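Local atomic coordinates of beta-1,4-mannanase (PDB entry 1PMH), a protein that binds beta-1,4-linked mannan chains such as mannohexaose through a carbohydrate-binding module, probably keeping the mannanase close to its polysaccharide substrate. Residues A[74-80]-A[150-156]; A[81-86]-A[179-185]; A[48-54]-A[169-175]. One frame throughout, in Å; residues are numbered along the deposited sequence. Where two conformers were deposited one is given.

Contact 1 (A[74-80]-A[150-156]); sequences EGQFDFT and FRTKKRA. With BMA (beta-D-mannopyranose), chain B.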
loop_
_atom_site.group_PDB
_atom_site.type_symbol
_atom_site.label_atom_id
_atom_site.label_comp_id
_atom_site.label_asym_id
_atom_site.label_seq_id
_atom_site.Cartn_x
_atom_site.Cartn_y
_atom_site.Cartn_z
ATOM N N GLU A 74 -3.460 6.494 17.769
ATOM C CA GLU A 74 -2.401 6.584 18.756
ATOM C C GLU A 74 -2.272 5.296 19.568
ATOM O O GLU A 74 -1.524 5.240 20.547
ATOM C CB GLU A 74 -2.333 7.809 19.664
ATOM C CG GLU A 74 -1.881 9.054 18.946
ATOM C CD GLU A 74 -0.411 9.091 18.613
ATOM O OE1 GLU A 74 0.407 8.180 18.891
ATOM O OE2 GLU A 74 -0.097 10.105 17.972
ATOM N N GLY A 75 -2.919 4.226 19.142
ATOM C CA GLY A 75 -2.703 2.959 19.812
ATOM C C GLY A 75 -1.324 2.408 19.598
ATOM O O GLY A 75 -0.621 2.804 18.687
ATOM N N GLN A 76 -0.969 1.456 20.461
ATOM C CA GLN A 76 0.235 0.682 20.328
ATOM C C GLN A 76 -0.187 -0.741 19.975
ATOM O O GLN A 76 -1.340 -1.139 20.184
ATOM C CB GLN A 76 1.157 0.907 21.538
ATOM C CG GLN A 76 1.543 2.414 21.760
ATOM C CD GLN A 76 3.006 2.860 21.492
ATOM O OE1 GLN A 76 3.269 3.993 20.972
ATOM N NE2 GLN A 76 3.949 1.977 21.818
ATOM N N PHE A 77 0.693 -1.469 19.324
ATOM C CA PHE A 77 0.440 -2.839 18.930
ATOM C C PHE A 77 1.680 -3.628 19.258
ATOM O O PHE A 77 2.801 -3.165 19.025
ATOM C CB PHE A 77 0.153 -2.934 17.428
ATOM C CG PHE A 77 -0.159 -4.336 16.938
ATOM C CD1 PHE A 77 -1.436 -4.845 16.997
ATOM C CD2 PHE A 77 0.839 -5.101 16.353
ATOM C CE1 PHE A 77 -1.706 -6.141 16.557
ATOM C CE2 PHE A 77 0.577 -6.360 15.846
ATOM C CZ PHE A 77 -0.674 -6.875 15.977
ATOM N N ASP A 78 1.497 -4.815 19.810
ATOM C CA ASP A 78 2.603 -5.684 20.173
ATOM C C ASP A 78 3.010 -6.522 18.985
ATOM O O ASP A 78 2.340 -7.494 18.631
ATOM C CB ASP A 78 2.218 -6.512 21.392
ATOM C CG ASP A 78 3.412 -7.199 21.998
ATOM O OD1 ASP A 78 4.488 -7.195 21.362
ATOM O OD2 ASP A 78 3.313 -7.754 23.103
ATOM N N PHE A 79 4.100 -6.114 18.337
ATOM C CA PHE A 79 4.663 -6.824 17.197
ATOM C C PHE A 79 5.513 -8.038 17.570
ATOM O O PHE A 79 6.110 -8.633 16.687
ATOM C CB PHE A 79 5.438 -5.880 16.273
ATOM C CG PHE A 79 4.608 -4.847 15.569
ATOM C CD1 PHE A 79 3.992 -5.131 14.370
ATOM C CD2 PHE A 79 4.445 -3.566 16.088
ATOM C CE1 PHE A 79 3.248 -4.171 13.731
ATOM C CE2 PHE A 79 3.681 -2.593 15.441
ATOM C CZ PHE A 79 3.072 -2.927 14.263
ATOM N N THR A 80 5.600 -8.380 18.853
ATOM C CA THR A 80 6.260 -9.611 19.247
ATOM C C THR A 80 5.735 -10.782 18.428
ATOM O O THR A 80 4.524 -10.999 18.347
ATOM C CB THR A 80 6.083 -9.882 20.752
ATOM O OG1 THR A 80 6.613 -8.774 21.505
ATOM C CG2 THR A 80 6.859 -11.120 21.229
ATOM N N PHE A 150 11.897 -3.998 16.340
ATOM C CA PHE A 150 10.469 -3.613 16.282
ATOM C C PHE A 150 9.505 -4.699 16.688
ATOM O O PHE A 150 8.289 -4.477 16.635
ATOM C CB PHE A 150 10.147 -3.056 14.878
ATOM C CG PHE A 150 10.270 -1.563 14.803
ATOM C CD1 PHE A 150 11.451 -0.916 15.118
ATOM C CD2 PHE A 150 9.154 -0.783 14.515
ATOM C CE1 PHE A 150 11.472 0.487 15.165
ATOM C CE2 PHE A 150 9.209 0.549 14.548
ATOM C CZ PHE A 150 10.348 1.205 14.886
ATOM N N ARG A 151 10.016 -5.887 17.065
ATOM C CA ARG A 151 9.148 -6.986 17.423
ATOM C C ARG A 151 8.818 -6.855 18.910
ATOM O O ARG A 151 9.230 -7.646 19.741
ATOM C CB ARG A 151 9.765 -8.302 17.014
ATOM C CG ARG A 151 9.995 -8.425 15.536
ATOM C CD ARG A 151 10.586 -9.783 15.154
ATOM N NE ARG A 151 11.126 -9.733 13.801
ATOM C CZ ARG A 151 11.943 -10.632 13.280
ATOM N NH1 ARG A 151 12.273 -11.745 13.925
ATOM N NH2 ARG A 151 12.388 -10.465 12.052
ATOM N N THR A 152 8.022 -5.827 19.200
ATOM C CA THR A 152 7.723 -5.370 20.527
ATOM C C THR A 152 6.569 -4.385 20.380
ATOM O O THR A 152 6.060 -4.164 19.266
ATOM C CB THR A 152 8.962 -4.749 21.203
ATOM O OG1 THR A 152 8.614 -4.501 22.583
ATOM C CG2 THR A 152 9.459 -3.451 20.502
ATOM N N LYS A 153 6.149 -3.774 21.475
ATOM C CA LYS A 153 5.091 -2.785 21.381
ATOM C C LYS A 153 5.605 -1.518 20.692
ATOM O O LYS A 153 6.618 -0.942 21.096
ATOM C CB LYS A 153 4.531 -2.486 22.763
ATOM C CG LYS A 153 3.757 -3.613 23.405
ATOM C CD LYS A 153 3.567 -3.349 24.909
ATOM C CE LYS A 153 4.809 -3.673 25.714
ATOM N NZ LYS A 153 4.807 -3.567 27.207
ATOM N N LYS A 154 4.879 -1.109 19.649
ATOM C CA LYS A 154 5.207 0.078 18.872
ATOM C C LYS A 154 3.927 0.787 18.511
ATOM O O LYS A 154 2.847 0.222 18.486
ATOM C CB LYS A 154 5.966 -0.331 17.596
ATOM C CG LYS A 154 7.387 -0.905 17.822
ATOM C CD LYS A 154 8.362 0.115 18.317
ATOM C CE LYS A 154 9.753 -0.459 18.300
ATOM N NZ LYS A 154 10.743 0.513 18.795
ATOM N N ARG A 155 4.078 2.062 18.157
ATOM C CA ARG A 155 2.987 2.874 17.668
ATOM C C ARG A 155 2.389 2.223 16.421
ATOM O O ARG A 155 3.099 1.941 15.470
ATOM C CB ARG A 155 3.514 4.265 17.350
ATOM C CG ARG A 155 2.502 5.305 17.043
ATOM C CD ARG A 155 3.161 6.682 17.031
ATOM N NE ARG A 155 2.233 7.768 16.738
ATOM C CZ ARG A 155 1.931 8.169 15.523
ATOM N NH1 ARG A 155 2.441 7.590 14.448
ATOM N NH2 ARG A 155 1.065 9.165 15.386
ATOM N N ALA A 156 1.077 2.007 16.445
ATOM C CA ALA A 156 0.419 1.052 15.569
ATOM C C ALA A 156 -0.094 1.635 14.257
ATOM O O ALA A 156 -1.200 1.297 13.826
ATOM C CB ALA A 156 -0.691 0.372 16.277
HETATM C C1 BMA B . 4.354 14.453 13.705
HETATM C C2 BMA B . 3.948 15.878 14.079
HETATM C C3 BMA B . 3.740 16.057 15.583
HETATM C C4 BMA B . 2.638 15.112 16.058
HETATM C C5 BMA B . 3.050 13.694 15.684
HETATM C C6 BMA B . 1.983 12.617 15.897
HETATM O O2 BMA B . 2.748 16.225 13.415
HETATM O O3 BMA B . 3.452 17.414 15.865
HETATM O O4 BMA B . 2.470 15.204 17.457
HETATM O O5 BMA B . 3.463 13.554 14.337
HETATM O O6 BMA B . 0.941 12.692 14.929
HETATM O O HOH W 1 6.708 1.717 21.920
#

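Contact 2 (A[81-86]-A[179-185]); sequences GYKSVE and RIRPEDA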
loop_
_atom_site.group_PDB
_atom_site.type_symbol
_atom_site.label_atom_id
_atom_site.label_comp_id
_atom_site.label_asym_id
_atom_site.label_seq_id
_atom_site.Cartn_x
_atom_site.Cartn_y
_atom_site.Cartn_z
ATOM N N GLY A 81 6.648 -11.519 17.817
ATOM C CA GLY A 81 6.260 -12.667 17.015
ATOM C C GLY A 81 5.815 -12.376 15.610
ATOM O O GLY A 81 5.600 -13.312 14.842
ATOM N N TYR A 82 5.712 -11.105 15.244
ATOM C CA TYR A 82 5.417 -10.752 13.853
ATOM C C TYR A 82 6.734 -10.447 13.163
ATOM O O TYR A 82 7.590 -9.772 13.716
ATOM C CB TYR A 82 4.465 -9.547 13.783
ATOM C CG TYR A 82 3.069 -9.850 14.319
ATOM C CD1 TYR A 82 2.756 -9.724 15.668
ATOM C CD2 TYR A 82 2.040 -10.247 13.486
ATOM C CE1 TYR A 82 1.493 -9.988 16.150
ATOM C CE2 TYR A 82 0.751 -10.515 13.947
ATOM C CZ TYR A 82 0.489 -10.405 15.278
ATOM O OH TYR A 82 -0.771 -10.647 15.782
ATOM N N LYS A 83 6.893 -10.952 11.935
ATOM C CA LYS A 83 8.166 -10.910 11.232
ATOM C C LYS A 83 8.108 -10.255 9.871
ATOM O O LYS A 83 9.161 -9.958 9.319
ATOM C CB LYS A 83 8.824 -12.299 11.124
ATOM C CG LYS A 83 9.032 -12.949 12.492
ATOM C CD LYS A 83 9.881 -14.182 12.340
ATOM C CE LYS A 83 10.195 -14.796 13.678
ATOM N NZ LYS A 83 11.175 -15.882 13.585
ATOM N N SER A 84 6.914 -9.996 9.331
ATOM C CA SER A 84 6.824 -9.395 8.019
ATOM C C SER A 84 5.534 -8.610 7.851
ATOM O O SER A 84 4.542 -8.864 8.524
ATOM C CB SER A 84 6.943 -10.455 6.900
ATOM O OG SER A 84 5.864 -11.356 6.880
ATOM N N VAL A 85 5.570 -7.686 6.908
ATOM C CA VAL A 85 4.375 -7.011 6.355
ATOM C C VAL A 85 4.338 -7.322 4.866
ATOM O O VAL A 85 5.299 -7.066 4.169
ATOM C CB VAL A 85 4.407 -5.487 6.595
ATOM C CG1 VAL A 85 3.198 -4.846 5.901
ATOM C CG2 VAL A 85 4.375 -5.220 8.118
ATOM N N GLU A 86 3.231 -7.891 4.434
ATOM C CA GLU A 86 3.019 -8.316 3.073
ATOM C C GLU A 86 1.891 -7.509 2.451
ATOM O O GLU A 86 0.982 -7.052 3.156
ATOM C CB GLU A 86 2.619 -9.795 3.076
ATOM C CG GLU A 86 2.559 -10.429 1.706
ATOM C CD GLU A 86 2.405 -11.921 1.811
ATOM O OE1 GLU A 86 3.016 -12.501 2.757
ATOM O OE2 GLU A 86 1.755 -12.502 0.907
ATOM N N ARG A 179 -1.080 -7.661 5.069
ATOM C CA ARG A 179 -1.047 -8.587 6.184
ATOM C C ARG A 179 0.178 -8.333 7.044
ATOM O O ARG A 179 1.299 -8.162 6.540
ATOM C CB ARG A 179 -1.027 -10.049 5.712
ATOM C CG ARG A 179 -2.276 -10.411 4.925
ATOM C CD ARG A 179 -2.425 -11.881 4.742
ATOM N NE ARG A 179 -1.457 -12.295 3.741
ATOM C CZ ARG A 179 -1.281 -13.575 3.419
ATOM N NH1 ARG A 179 -1.907 -14.530 4.088
ATOM N NH2 ARG A 179 -0.414 -13.881 2.464
ATOM N N ILE A 180 -0.009 -8.334 8.369
ATOM C CA ILE A 180 1.082 -8.307 9.348
ATOM C C ILE A 180 1.150 -9.735 9.864
ATOM O O ILE A 180 0.179 -10.243 10.438
ATOM C CB ILE A 180 0.799 -7.258 10.432
ATOM C CG1 ILE A 180 0.567 -5.856 9.829
ATOM C CG2 ILE A 180 1.888 -7.339 11.523
ATOM C CD1 ILE A 180 0.057 -4.896 10.907
ATOM N N ARG A 181 2.287 -10.387 9.593
ATOM C CA ARG A 181 2.362 -11.844 9.588
ATOM C C ARG A 181 3.494 -12.342 10.482
ATOM O O ARG A 181 4.555 -11.732 10.507
ATOM C CB ARG A 181 2.599 -12.408 8.179
ATOM C CG ARG A 181 1.593 -11.991 7.141
ATOM C CD ARG A 181 1.812 -12.671 5.805
ATOM N NE ARG A 181 1.331 -14.048 5.858
ATOM C CZ ARG A 181 1.682 -15.043 5.050
ATOM N NH1 ARG A 181 2.570 -14.848 4.105
ATOM N NH2 ARG A 181 1.211 -16.264 5.266
ATOM N N PRO A 182 3.308 -13.483 11.125
ATOM C CA PRO A 182 4.460 -14.167 11.750
ATOM C C PRO A 182 5.471 -14.756 10.771
ATOM O O PRO A 182 6.635 -15.041 11.110
ATOM C CB PRO A 182 3.800 -15.237 12.616
ATOM C CG PRO A 182 2.486 -15.558 11.888
ATOM C CD PRO A 182 2.046 -14.208 11.357
ATOM N N GLU A 183 5.051 -14.953 9.523
ATOM C CA GLU A 183 5.935 -15.526 8.523
ATOM C C GLU A 183 7.157 -14.655 8.254
ATOM O O GLU A 183 7.038 -13.432 8.144
ATOM C CB GLU A 183 5.153 -15.760 7.223
ATOM C CG GLU A 183 4.197 -16.939 7.231
ATOM C CD GLU A 183 2.936 -16.799 8.049
ATOM O OE1 GLU A 183 2.543 -15.687 8.451
ATOM O OE2 GLU A 183 2.360 -17.868 8.328
ATOM N N ASP A 184 8.330 -15.271 8.099
ATOM C CA ASP A 184 9.537 -14.542 7.792
ATOM C C ASP A 184 9.442 -13.946 6.401
ATOM O O ASP A 184 8.859 -14.537 5.515
ATOM C CB ASP A 184 10.716 -15.531 7.795
ATOM C CG ASP A 184 10.860 -16.302 9.098
ATOM O OD1 ASP A 184 9.985 -17.153 9.436
ATOM O OD2 ASP A 184 11.847 -16.013 9.836
ATOM N N ALA A 185 10.033 -12.776 6.207
ATOM C CA ALA A 185 10.162 -12.210 4.878
ATOM C C ALA A 185 11.284 -12.881 4.085
ATOM O O ALA A 185 12.238 -13.417 4.670
ATOM C CB ALA A 185 10.401 -10.719 4.947
ATOM O OXT ALA A 185 11.214 -12.800 2.852
HETATM O O HOH W 2 11.329 -11.528 8.511
HETATM O O HOH W 3 9.767 -17.758 12.025
#

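Contact 3 (A[48-54]-A[169-175]); sequences LRLDVEF and YKGPIYL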
loop_
_atom_site.group_PDB
_atom_site.type_symbol
_atom_site.label_atom_id
_atom_site.label_comp_id
_atom_site.label_asym_id
_atom_site.label_seq_id
_atom_site.Cartn_x
_atom_site.Cartn_y
_atom_site.Cartn_z
ATOM N N LEU A 48 -8.726 -1.765 -1.900
ATOM C CA LEU A 48 -8.570 -0.359 -1.626
ATOM C C LEU A 48 -8.146 0.344 -2.879
ATOM O O LEU A 48 -7.078 0.080 -3.403
ATOM C CB LEU A 48 -7.607 -0.142 -0.474
ATOM C CG LEU A 48 -7.572 1.274 0.118
ATOM C CD1 LEU A 48 -8.824 1.529 0.930
ATOM C CD2 LEU A 48 -6.323 1.466 0.932
ATOM N N ARG A 49 -8.943 1.311 -3.330
ATOM C CA ARG A 49 -8.640 2.105 -4.504
ATOM C C ARG A 49 -8.092 3.471 -4.101
ATOM O O ARG A 49 -8.775 4.228 -3.372
ATOM C CB ARG A 49 -9.908 2.267 -5.367
ATOM C CG ARG A 49 -9.679 3.111 -6.614
ATOM C CD ARG A 49 -10.902 3.154 -7.502
ATOM N NE ARG A 49 -10.736 4.162 -8.545
ATOM C CZ ARG A 49 -11.155 4.084 -9.779
ATOM N NH1 ARG A 49 -11.874 3.065 -10.218
ATOM N NH2 ARG A 49 -10.900 5.119 -10.555
ATOM N N LEU A 50 -6.927 3.817 -4.618
ATOM C CA LEU A 50 -6.280 5.111 -4.418
ATOM C C LEU A 50 -6.287 5.807 -5.764
ATOM O O LEU A 50 -5.640 5.370 -6.699
ATOM C CB LEU A 50 -4.844 4.899 -3.952
ATOM C CG LEU A 50 -4.621 3.964 -2.766
ATOM C CD1 LEU A 50 -3.125 3.766 -2.506
ATOM C CD2 LEU A 50 -5.368 4.449 -1.559
ATOM N N ASP A 51 -7.061 6.865 -5.888
ATOM C CA ASP A 51 -7.008 7.680 -7.125
ATOM C C ASP A 51 -5.891 8.660 -6.987
ATOM O O ASP A 51 -5.919 9.470 -6.067
ATOM C CB ASP A 51 -8.355 8.369 -7.331
ATOM C CG ASP A 51 -9.439 7.364 -7.609
ATOM O OD1 ASP A 51 -9.284 6.646 -8.628
ATOM O OD2 ASP A 51 -10.420 7.240 -6.866
ATOM N N VAL A 52 -4.839 8.522 -7.805
ATOM C CA VAL A 52 -3.631 9.335 -7.707
ATOM C C VAL A 52 -3.506 10.213 -8.955
ATOM O O VAL A 52 -4.008 9.903 -10.043
ATOM C CB VAL A 52 -2.353 8.506 -7.463
ATOM C CG1 VAL A 52 -2.544 7.545 -6.365
ATOM C CG2 VAL A 52 -1.880 7.793 -8.707
ATOM N N GLU A 53 -2.772 11.298 -8.753
ATOM C CA GLU A 53 -2.314 12.159 -9.817
ATOM C C GLU A 53 -0.874 12.549 -9.567
ATOM O O GLU A 53 -0.565 13.103 -8.521
ATOM C CB GLU A 53 -3.177 13.419 -9.923
ATOM C CG GLU A 53 -4.679 13.200 -10.032
ATOM C CD GLU A 53 -5.453 14.487 -10.192
ATOM O OE1 GLU A 53 -4.838 15.535 -10.476
ATOM O OE2 GLU A 53 -6.696 14.426 -10.075
ATOM N N PHE A 54 -0.007 12.238 -10.516
ATOM C CA PHE A 54 1.389 12.623 -10.423
ATOM C C PHE A 54 1.674 13.714 -11.443
ATOM O O PHE A 54 1.101 13.698 -12.519
ATOM C CB PHE A 54 2.331 11.438 -10.626
ATOM C CG PHE A 54 2.174 10.306 -9.637
ATOM C CD1 PHE A 54 2.043 10.551 -8.294
ATOM C CD2 PHE A 54 2.205 9.010 -10.074
ATOM C CE1 PHE A 54 1.999 9.480 -7.396
ATOM C CE2 PHE A 54 2.156 7.947 -9.186
ATOM C CZ PHE A 54 2.031 8.201 -7.857
ATOM N N TYR A 169 1.242 9.846 -14.525
ATOM C CA TYR A 169 0.110 8.938 -14.324
ATOM C C TYR A 169 -0.998 9.593 -13.509
ATOM O O TYR A 169 -0.731 10.153 -12.463
ATOM C CB TYR A 169 0.632 7.651 -13.634
ATOM C CG TYR A 169 -0.443 6.604 -13.416
ATOM C CD1 TYR A 169 -0.989 5.887 -14.472
ATOM C CD2 TYR A 169 -1.014 6.419 -12.173
ATOM C CE1 TYR A 169 -1.982 4.977 -14.275
ATOM C CE2 TYR A 169 -2.003 5.466 -11.963
ATOM C CZ TYR A 169 -2.513 4.777 -13.024
ATOM O OH TYR A 169 -3.532 3.881 -12.892
ATOM N N LYS A 170 -2.229 9.464 -13.992
ATOM C CA LYS A 170 -3.435 9.907 -13.306
ATOM C C LYS A 170 -4.394 8.761 -13.430
ATOM O O LYS A 170 -4.927 8.486 -14.483
ATOM C CB LYS A 170 -3.983 11.163 -13.945
ATOM C CG LYS A 170 -3.003 12.318 -13.859
ATOM C CD LYS A 170 -3.671 13.610 -14.260
ATOM C CE LYS A 170 -2.740 14.796 -14.379
ATOM N NZ LYS A 170 -3.406 16.099 -14.010
ATOM N N GLY A 171 -4.664 8.067 -12.361
ATOM C CA GLY A 171 -5.485 6.866 -12.383
ATOM C C GLY A 171 -5.397 6.173 -11.040
ATOM O O GLY A 171 -4.766 6.664 -10.089
ATOM N N PRO A 172 -6.058 5.027 -10.948
ATOM C CA PRO A 172 -6.035 4.282 -9.694
ATOM C C PRO A 172 -4.773 3.469 -9.472
ATOM O O PRO A 172 -4.141 2.987 -10.420
ATOM C CB PRO A 172 -7.251 3.387 -9.828
ATOM C CG PRO A 172 -7.387 3.132 -11.285
ATOM C CD PRO A 172 -6.983 4.432 -11.939
ATOM N N ILE A 173 -4.454 3.289 -8.194
ATOM C CA ILE A 173 -3.545 2.265 -7.711
ATOM C C ILE A 173 -4.352 1.542 -6.639
ATOM O O ILE A 173 -4.977 2.188 -5.797
ATOM C CB ILE A 173 -2.273 2.854 -7.110
ATOM C CG1 ILE A 173 -1.449 3.592 -8.161
ATOM C CG2 ILE A 173 -1.425 1.741 -6.441
ATOM C CD1 ILE A 173 -0.187 4.282 -7.680
ATOM N N TYR A 174 -4.358 0.214 -6.670
ATOM C CA TYR A 174 -5.114 -0.549 -5.690
ATOM C C TYR A 174 -4.162 -1.253 -4.743
ATOM O O TYR A 174 -3.096 -1.730 -5.130
ATOM C CB TYR A 174 -6.035 -1.583 -6.333
ATOM C CG TYR A 174 -6.985 -1.061 -7.372
ATOM C CD1 TYR A 174 -6.570 -0.810 -8.672
ATOM C CD2 TYR A 174 -8.345 -0.858 -7.079
ATOM C CE1 TYR A 174 -7.466 -0.351 -9.653
ATOM C CE2 TYR A 174 -9.216 -0.372 -8.055
ATOM C CZ TYR A 174 -8.790 -0.120 -9.326
ATOM O OH TYR A 174 -9.626 0.322 -10.321
ATOM N N LEU A 175 -4.579 -1.359 -3.504
ATOM C CA LEU A 175 -3.931 -2.186 -2.508
ATOM C C LEU A 175 -4.897 -3.260 -2.054
ATOM O O LEU A 175 -6.101 -3.035 -1.915
ATOM C CB LEU A 175 -3.492 -1.409 -1.290
ATOM C CG LEU A 175 -2.352 -0.474 -1.454
ATOM C CD1 LEU A 175 -2.146 0.302 -0.151
ATOM C CD2 LEU A 175 -1.067 -1.212 -1.806
#

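Contact 1 (A[74-80]-A[150-156])
Glu74, modelled in two conformations, in this one sets its carboxylate beside the guanidinium of Arg155, which grips it side-on: NE reaches OE1 at 2.9 Å and NH2 reaches OE2 at 3.0 Å. The carboxylate is turned 62° from the guanidinium, so NH2 meets OE2 from above the carboxylate plane, although OE2 itself lies in the guanidinium plane. Arginine suits this place because its chain runs out extended, with CG anti to the backbone N (chi1 -170°), and leaves NH1 to bond Asn110 O. A mannose lies just beyond, its O6 3.6 Å from Arg155 NH2.

Gly75 O then accepts from Ala156 N. Gln76, also modelled in two conformations, folds its amide back over the neighbouring backbone; in this conformer NE2 shares a water with Lys153 O. Phe77 and Lys154 exchange both backbone bonds as a hydrogen-bonded pair. The small Ala156 lets its CB close on Phe77 CB at 3.6 Å, while the Phe77 ring turns away and brings its edge over the face of Phe79, with CD2 3.5 Å above the ring centre. Asp78 meets Lys153 through aliphatic atoms, CB to CG at 3.9 Å. Its OD1 accepts from Thr80 N, closing an Asx turn where the strand stops, and also from Thr80 OG1. Phe79 bonds Thr152 O through its N, with that same oxygen at its ring edge, and its CE2 touches Lys154 CB at 3.9 Å; the buried ring also packs on Ile109. Thr80 closes the segment beside Arg151 O.

A short antiparallel strand, 76-78, is thus added to the long strand 153-165 in one sheet of the jelly-roll beta-sandwich, with its first end at the glycan-binding site, where Glu74 and Arg155 are both pocket residues.

Contact 2 (A[81-86]-A[179-185])
Glu86 stands at the edges of two guanidinium groups that lie face over face. Its OE1 takes NH1 of Arg181 at 2.7 Å and its OE2 takes NH2 of Arg179 at 3.0 Å, the carboxylate being turned more than 70° from both guanidinium planes. One face of Arg181 carries Arg179 NH2, 3.5 Å above its centre, and the opposite face carries CG of Glu183, whose OE1 adds charge without an N-H aimed at it. His141 is a further partner of Glu86 OE2. The Tyr82 ring has Arg181 N at its edge and packs through CD2 against CG2 of Ile180 at 3.5 Å, in one of two conformations of that isoleucine; its hydroxyl bonds Asn5 O.

Between these groups the strands pair antiparallel, with a classic beta bulge: Arg181 O accepts from both Lys83 N and Ser84 N. Ser84 holds OG between its backbone N and carbonyl carbon (chi1 66°), from where it donates to Glu183 O at 2.7 Å and fixes the chain after Pro182. The Lys83 and Asp184 side chains run side by side in a long salt bridge, NZ to OD2 at 3.8 Å; a water also bridges NZ and the other oxygen, OD1.

Glu86 and Glu183 together probably balance both guanidinium charges, which would favour Glu86 staying ionised; this cluster joins the strands, while Ser84, Lys83 and waters hold the tail.

Contact 3 (A[48-54]-A[169-175])
Arg49 and Tyr174 lie side by side and point the same way, the arginine's CG against CE2 of the ring at 3.8 Å. Its chain is extended, with CG anti to the backbone N (chi1 179°), so the methylenes follow the tyrosine and the guanidinium arrives near the hydroxyl, turned 72° from the ring. One face of that guanidinium rests on Pro172, with NE 3.8 Å from CB. Its edge grips Asp51: NE and NH2 both donate to OD1 at 2.9 Å, nearly in the guanidinium plane. Arg49 NH1 and Tyr174 OH converge on Asp38, which binds both. With an alanine in place of Arg49, the Tyr174 ring and Pro172 would probably lose their cover, and the Asp51 carboxylate its arginine partner, leaving it freer to turn.

Across the sheet from this polar cluster the side chains are apolar. Val52 points CG2 at the edge of the Tyr169 ring, 3.8 Å from CD2, and also touches Ile173 CD1, while the same methyl lies over one face of Phe54. Leu50 and Leu175 meet through their CD1 atoms at 4.3 Å. Branched and aromatic residues suit this face because Phe160 and Phe162, from strand 153-165 of the other sheet, pack against it.

Gly171 marks the corner where the chain turns: a side chain there would run into Tyr169 OH, which instead donates to Pro172 O at 2.7 Å. Beyond, Glu53 and Lys170 add a long salt bridge. Strands 48-53 and 172-175 run at 152° to each other, and backbone bonds carry on past the corner to Phe54 N and Tyr169 O. Such antiparallel pairing, with one polar face and one apolar face turned to a second sheet, is characteristic of a beta-sandwich, here a jelly-roll.

Overall arrangement
Contacts 2 and 3 share strand 172-181, and both belong to the same sheet; contact 1 lies in the other sheet, on strand 153-165. Contacts 1 and 2 touch, the ring of Phe77 meeting that of Tyr82, since 74-80 runs straight into 81-86. Contact 3 lies on the opposite side of the chain's centre, about 29 Å between centres from contact 1. It is the most buried, with eight of its fourteen residues inside and an apolar face turned to the sandwich interior. Contact 1 is more exposed and places an ion pair at the glycan, whereas contact 2 uses its ion pairs mainly to join two strands, with the tail held beside them by a serine hydroxyl and waters.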